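Local coordinates for 5-ketofructose reductase (Gluconobacter sp., PDB 7COK), which reduces 5-ketofructose, probably to fructose with a nicotinamide cofactor, as a member of the shikimate dehydrogenase family, at residues A[64-69]-A[261-266]; A[70-75]-A[106-111]. All coordinates share one frame; numbering follows the deposited sequence.

How the contacts relate
Contact 1 is buried packing of the C-terminal helix 248-264 on the sheet of the substrate-binding domain. Contact 2 is a salt bridge near the surface. It lies at the probable active-site cleft between this domain and the Rossmann-type half. The centres of contact 1 and contact 2 are about 11 Å apart. Residues 64-69 run straight into 70-75, so the strand packed against the helix in contact 1 leads directly to the lysine of contact 2. The two contacts also touch. Cys67 O lies 3.6 Å from Lys72 CE, and Cys67 SG lies 3.7 Å from Val75 CG2. Their second segments meet as well, with Ile262 CD1 4.2 Å from Thr107 CG2. The structure has no bound substrate or cofactor.

Contact 1. Residues A[64-69]-A[261-266]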
loop_
_atom_site.group_PDB
_atom_site.type_symbol
_atom_site.label_atom_id
_atom_site.label_comp_id
_atom_site.label_asym_id
_atom_site.label_seq_id
_atom_site.Cartn_x
_atom_site.Cartn_y
_atom_site.Cartn_z
ATOM N N GLY A 64 -2.699 9.448 -4.984
ATOM C CA GLY A 64 -3.749 10.069 -4.202
ATOM C C GLY A 64 -4.010 9.338 -2.920
ATOM O O GLY A 64 -3.571 8.204 -2.748
ATOM N N PHE A 65 -4.727 10.009 -2.021
ATOM C CA PHE A 65 -5.197 9.367 -0.802
ATOM C C PHE A 65 -6.398 10.104 -0.245
ATOM O O PHE A 65 -6.569 11.271 -0.533
ATOM C CB PHE A 65 -4.081 9.273 0.257
ATOM C CG PHE A 65 -3.478 10.598 0.660
ATOM C CD1 PHE A 65 -4.016 11.342 1.729
ATOM C CD2 PHE A 65 -2.348 11.088 -0.006
ATOM C CE1 PHE A 65 -3.428 12.564 2.113
ATOM C CE2 PHE A 65 -1.745 12.297 0.397
ATOM C CZ PHE A 65 -2.292 13.035 1.444
ATOM N N ASN A 66 -7.228 9.390 0.518
ATOM C CA ASN A 66 -8.273 9.993 1.354
ATOM C C ASN A 66 -7.803 10.272 2.745
ATOM O O ASN A 66 -6.881 9.615 3.249
ATOM C CB ASN A 66 -9.470 9.043 1.442
ATOM C CG ASN A 66 -10.148 8.852 0.108
ATOM O OD1 ASN A 66 -10.343 7.720 -0.332
ATOM N ND2 ASN A 66 -10.450 9.954 -0.576
ATOM N N CYS A 67 -8.459 11.255 3.353
ATOM C CA CYS A 67 -8.365 11.483 4.788
ATOM C C CYS A 67 -9.753 11.378 5.370
ATOM O O CYS A 67 -10.720 11.919 4.815
ATOM C CB CYS A 67 -7.855 12.878 5.062
ATOM S SG CYS A 67 -6.129 13.096 4.659
ATOM N N SER A 68 -9.860 10.638 6.466
ATOM C CA SER A 68 -11.105 10.566 7.233
ATOM C C SER A 68 -10.789 11.053 8.640
ATOM O O SER A 68 -9.668 11.527 8.886
ATOM C CB SER A 68 -11.654 9.131 7.242
ATOM O OG SER A 68 -11.871 8.640 5.936
ATOM N N LEU A 69 -11.756 10.966 9.552
ATOM C CA LEU A 69 -11.550 11.264 10.973
ATOM C C LEU A 69 -10.254 10.625 11.483
ATOM O O LEU A 69 -10.019 9.439 11.218
ATOM C CB LEU A 69 -12.729 10.730 11.808
ATOM C CG LEU A 69 -12.802 11.039 13.313
ATOM C CD1 LEU A 69 -13.378 12.428 13.537
ATOM C CD2 LEU A 69 -13.645 10.017 14.057
ATOM N N GLU A 261 -11.731 9.447 -10.203
ATOM C CA GLU A 261 -11.612 10.360 -11.342
ATOM C C GLU A 261 -10.538 11.418 -11.106
ATOM O O GLU A 261 -9.728 11.673 -11.994
ATOM C CB GLU A 261 -12.948 11.002 -11.715
ATOM C CG GLU A 261 -13.937 10.054 -12.363
ATOM C CD GLU A 261 -15.310 10.679 -12.550
ATOM O OE1 GLU A 261 -15.655 11.693 -11.884
ATOM O OE2 GLU A 261 -16.067 10.140 -13.380
ATOM N N ILE A 262 -10.519 11.990 -9.905
ATOM C CA ILE A 262 -9.504 12.995 -9.530
ATOM C C ILE A 262 -8.112 12.377 -9.549
ATOM O O ILE A 262 -7.174 12.980 -10.054
ATOM C CB ILE A 262 -9.836 13.652 -8.164
ATOM C CG1 ILE A 262 -11.072 14.565 -8.310
ATOM C CG2 ILE A 262 -8.654 14.463 -7.614
ATOM C CD1 ILE A 262 -11.697 15.024 -7.000
ATOM N N TRP A 263 -7.979 11.187 -8.984
ATOM C CA TRP A 263 -6.670 10.538 -8.862
ATOM C C TRP A 263 -6.080 10.001 -10.152
ATOM O O TRP A 263 -4.855 10.107 -10.389
ATOM C CB TRP A 263 -6.759 9.370 -7.884
ATOM C CG TRP A 263 -7.059 9.757 -6.475
ATOM C CD1 TRP A 263 -6.853 10.974 -5.880
ATOM C CD2 TRP A 263 -7.517 8.885 -5.456
ATOM N NE1 TRP A 263 -7.224 10.914 -4.560
ATOM C CE2 TRP A 263 -7.618 9.636 -4.268
ATOM C CE3 TRP A 263 -7.894 7.536 -5.438
ATOM C CZ2 TRP A 263 -8.073 9.079 -3.063
ATOM C CZ3 TRP A 263 -8.333 6.978 -4.259
ATOM C CH2 TRP A 263 -8.424 7.753 -3.074
ATOM N N LEU A 264 -6.933 9.387 -10.972
ATOM C CA LEU A 264 -6.439 8.520 -12.050
ATOM C C LEU A 264 -7.048 8.766 -13.404
ATOM O O LEU A 264 -6.665 8.111 -14.380
ATOM C CB LEU A 264 -6.660 7.051 -11.685
ATOM C CG LEU A 264 -5.658 6.501 -10.683
ATOM C CD1 LEU A 264 -6.155 5.163 -10.181
ATOM C CD2 LEU A 264 -4.273 6.403 -11.313
ATOM N N GLY A 265 -8.011 9.678 -13.483
ATOM C CA GLY A 265 -8.685 9.969 -14.747
ATOM C C GLY A 265 -9.511 8.825 -15.317
ATOM O O GLY A 265 -9.701 8.771 -16.524
ATOM N N ARG A 266 -9.956 7.907 -14.457
ATOM C CA ARG A 266 -10.838 6.796 -14.828
ATOM C C ARG A 266 -12.137 6.908 -14.053
ATOM O O ARG A 266 -12.116 7.305 -12.867
ATOM C CB ARG A 266 -10.215 5.430 -14.517
ATOM C CG ARG A 266 -9.445 4.795 -15.640
ATOM C CD ARG A 266 -7.978 4.930 -15.324
ATOM N NE ARG A 266 -7.160 4.554 -16.467
ATOM C CZ ARG A 266 -5.988 5.091 -16.756
ATOM N NH1 ARG A 266 -5.474 6.071 -16.001
ATOM N NH2 ARG A 266 -5.342 4.648 -17.827
#
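Gly64 and Trp263 meet where helix 248-264 packs on the mixed sheet of the substrate-binding domain. The sheet belongs to an alpha/beta domain of the shikimate dehydrogenase family. Its strand 64-67 runs between strands 9-15 and 94-98. The helix comes from far along the chain, and its last turns return to this domain. Trp263 carries the whole contact from the helix side.

Gly64 lies over one face of the indole. Its CA sits 3.7 Å from the centroid of the five-membered ring of Trp263, a CH-pi contact only 15° off the ring normal. A side chain would not fit here, because a CB on Gly64 would fall 2.2 Å from Trp263 CD1. The bare backbone therefore lets the indole lie close to the strand. The indole NE1 gives a weak hydrogen bond to Val95 O on the adjoining strand.

Phe65 offers its backbone to the same ring. Its carbonyl carbon C is 3.4 Å from Trp263 CZ2. The side chain leaves in the direction away from the helix. There its ring meets that of Phe14 and touches Val95 and Leu102.

Asn66 closes the far end of the indole. Its CG is anti to the carbonyl carbon (chi1 -65°), which brings the amide to the outer edge of the six-membered ring. The side chains cross at about a right angle, with amide and ring planes 42° apart. No hydrogen bond joins the two. The amide is held by other partners, Tyr40 OH at OD1 and Asn93 O at ND2. Asn66 OD1 lies at the indole edge, near its plane, 3.3 Å from Trp263 CH2, while Asn66 ND2 is 3.5 Å from Trp263 CZ2.

Contact 2. Residues A[70-75]-A[106-111]; sequences PHKVAV and NTDGKG
Lys72 and Asp108 form a salt bridge across the contact. The PHK and NTDG sequences around them resemble those of shikimate dehydrogenases. In that family the lysine of the PHK motif and the aspartate of NTDG form the catalytic pair, and Lys72 and Asp108 probably correspond to them. Lys72 lies two residues after Pro70, which is preceded by a cis peptide bond. Asp108 lies just ahead of helix 110-117.

The direct bond carries the charge contact. Lys72 NZ donates to Asp108 OD2 at 2.8 Å. The ammonium comes from the syn side of OD2, 23° out of the carboxylate plane. The lysine chain is extended beyond CG, with chi2 at -177°, and this carries NZ across to the aspartate, which approaches from the opposite direction. With an alanine here in place of Lys72, the Asp108 carboxylate is likely to lose its salt-bridge partner, and the bridging water its second support.

That water makes a looser link. It donates to Asp108 OD1 at 2.8 Å and accepts a weak bond from Lys72 NZ at 3.2 Å. Each carboxylate oxygen is thus tied to the ammonium, one directly and one through water.

Backbone bonds occur on both segments. Lys72 pairs with Val92 through the main chain, and Lys110 N bonds to Thr107 O at 3.0 Å.

Side-chain bonds brace the 106-108 turn. Thr107 OG1 bonds to Gln255 OE1, and Asn106 ND2 to Ala91 O. An Asx turn sets the aspartate's backbone: Asp108 N donates to Asn106 OD1 at 3.0 Å, with an N-H...O angle of 146°.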
loop_
_atom_site.group_PDB
_atom_site.type_symbol
_atom_site.label_atom_id
_atom_site.label_comp_id
_atom_site.label_asym_id
_atom_site.label_seq_id
_atom_site.Cartn_x
_atom_site.Cartn_y
_atom_site.Cartn_z
ATOM N N PRO A 70 -9.408 11.378 12.190
ATOM C CA PRO A 70 -9.637 12.765 12.619
ATOM C C PRO A 70 -8.754 13.767 11.851
ATOM O O PRO A 70 -8.332 14.776 12.412
ATOM C CB PRO A 70 -9.196 12.695 14.090
ATOM C CG PRO A 70 -8.023 11.743 14.041
ATOM C CD PRO A 70 -8.271 10.778 12.898
ATOM N N HIS A 71 -8.446 13.462 10.583
ATOM C CA HIS A 71 -7.472 14.235 9.784
ATOM C C HIS A 71 -7.981 15.306 8.805
ATOM O O HIS A 71 -7.175 16.051 8.264
ATOM C CB HIS A 71 -6.541 13.290 9.022
ATOM C CG HIS A 71 -5.942 12.238 9.888
ATOM N ND1 HIS A 71 -5.372 12.529 11.108
ATOM C CD2 HIS A 71 -5.786 10.903 9.702
ATOM C CE1 HIS A 71 -4.908 11.414 11.643
ATOM N NE2 HIS A 71 -5.171 10.411 10.826
ATOM N N LYS A 72 -9.294 15.445 8.626
ATOM C CA LYS A 72 -9.821 16.295 7.540
ATOM C C LYS A 72 -9.494 17.779 7.629
ATOM O O LYS A 72 -9.359 18.429 6.608
ATOM C CB LYS A 72 -11.340 16.130 7.365
ATOM C CG LYS A 72 -11.763 14.735 6.939
ATOM C CD LYS A 72 -13.267 14.680 6.708
ATOM C CE LYS A 72 -13.732 13.293 6.297
ATOM N NZ LYS A 72 -15.215 13.302 6.210
ATOM N N VAL A 73 -9.390 18.304 8.848
ATOM C CA VAL A 73 -9.015 19.710 9.060
ATOM C C VAL A 73 -7.480 19.832 9.134
ATOM O O VAL A 73 -6.871 20.696 8.493
ATOM C CB VAL A 73 -9.758 20.340 10.275
ATOM C CG1 VAL A 73 -9.304 21.774 10.506
ATOM C CG2 VAL A 73 -11.256 20.317 10.014
ATOM N N ALA A 74 -6.864 18.940 9.895
ATOM C CA ALA A 74 -5.428 18.993 10.130
ATOM C C ALA A 74 -4.623 18.858 8.834
ATOM O O ALA A 74 -3.580 19.484 8.668
ATOM C CB ALA A 74 -5.043 17.894 11.105
ATOM N N VAL A 75 -5.127 18.078 7.878
ATOM C CA VAL A 75 -4.390 17.856 6.640
ATOM C C VAL A 75 -4.173 19.143 5.837
ATOM O O VAL A 75 -3.231 19.206 5.063
ATOM C CB VAL A 75 -5.019 16.714 5.783
ATOM C CG1 VAL A 75 -6.256 17.207 5.030
ATOM C CG2 VAL A 75 -3.991 16.105 4.842
ATOM N N ASN A 106 -12.530 18.478 -1.397
ATOM C CA ASN A 106 -13.549 17.971 -0.522
ATOM C C ASN A 106 -14.660 17.390 -1.360
ATOM O O ASN A 106 -15.190 18.063 -2.207
ATOM C CB ASN A 106 -14.076 19.067 0.401
ATOM C CG ASN A 106 -14.983 18.517 1.475
ATOM O OD1 ASN A 106 -16.038 17.930 1.192
ATOM N ND2 ASN A 106 -14.569 18.659 2.712
ATOM N N THR A 107 -14.951 16.118 -1.147
ATOM C CA THR A 107 -16.004 15.455 -1.936
ATOM C C THR A 107 -17.172 14.967 -1.080
ATOM O O THR A 107 -18.047 14.249 -1.574
ATOM C CB THR A 107 -15.452 14.279 -2.745
ATOM O OG1 THR A 107 -15.055 13.261 -1.825
ATOM C CG2 THR A 107 -14.291 14.731 -3.674
ATOM N N ASP A 108 -17.200 15.367 0.190
ATOM C CA ASP A 108 -18.244 14.929 1.125
ATOM C C ASP A 108 -19.639 15.429 0.763
ATOM O O ASP A 108 -20.638 14.865 1.216
ATOM C CB ASP A 108 -17.919 15.341 2.563
ATOM C CG ASP A 108 -16.838 14.482 3.190
ATOM O OD1 ASP A 108 -16.572 13.376 2.681
ATOM O OD2 ASP A 108 -16.266 14.893 4.220
ATOM N N GLY A 109 -19.716 16.477 -0.050
ATOM C CA GLY A 109 -20.997 16.920 -0.572
ATOM C C GLY A 109 -21.175 16.559 -2.034
ATOM O O GLY A 109 -22.278 16.700 -2.557
ATOM N N LYS A 110 -20.108 16.088 -2.688
ATOM C CA LYS A 110 -20.157 15.830 -4.143
ATOM C C LYS A 110 -20.845 14.510 -4.491
ATOM O O LYS A 110 -21.419 14.421 -5.575
ATOM C CB LYS A 110 -18.743 15.841 -4.751
ATOM C CG LYS A 110 -18.076 17.208 -4.755
ATOM C CD LYS A 110 -16.759 17.214 -5.533
ATOM C CE LYS A 110 -15.988 18.537 -5.407
ATOM N NZ LYS A 110 -16.750 19.733 -5.865
ATOM N N GLY A 111 -20.775 13.501 -3.608
ATOM C CA GLY A 111 -21.496 12.239 -3.834
ATOM C C GLY A 111 -22.983 12.525 -3.903
ATOM O O GLY A 111 -23.672 12.050 -4.793
HETATM O O HOH W 1 -15.262 11.176 3.757
#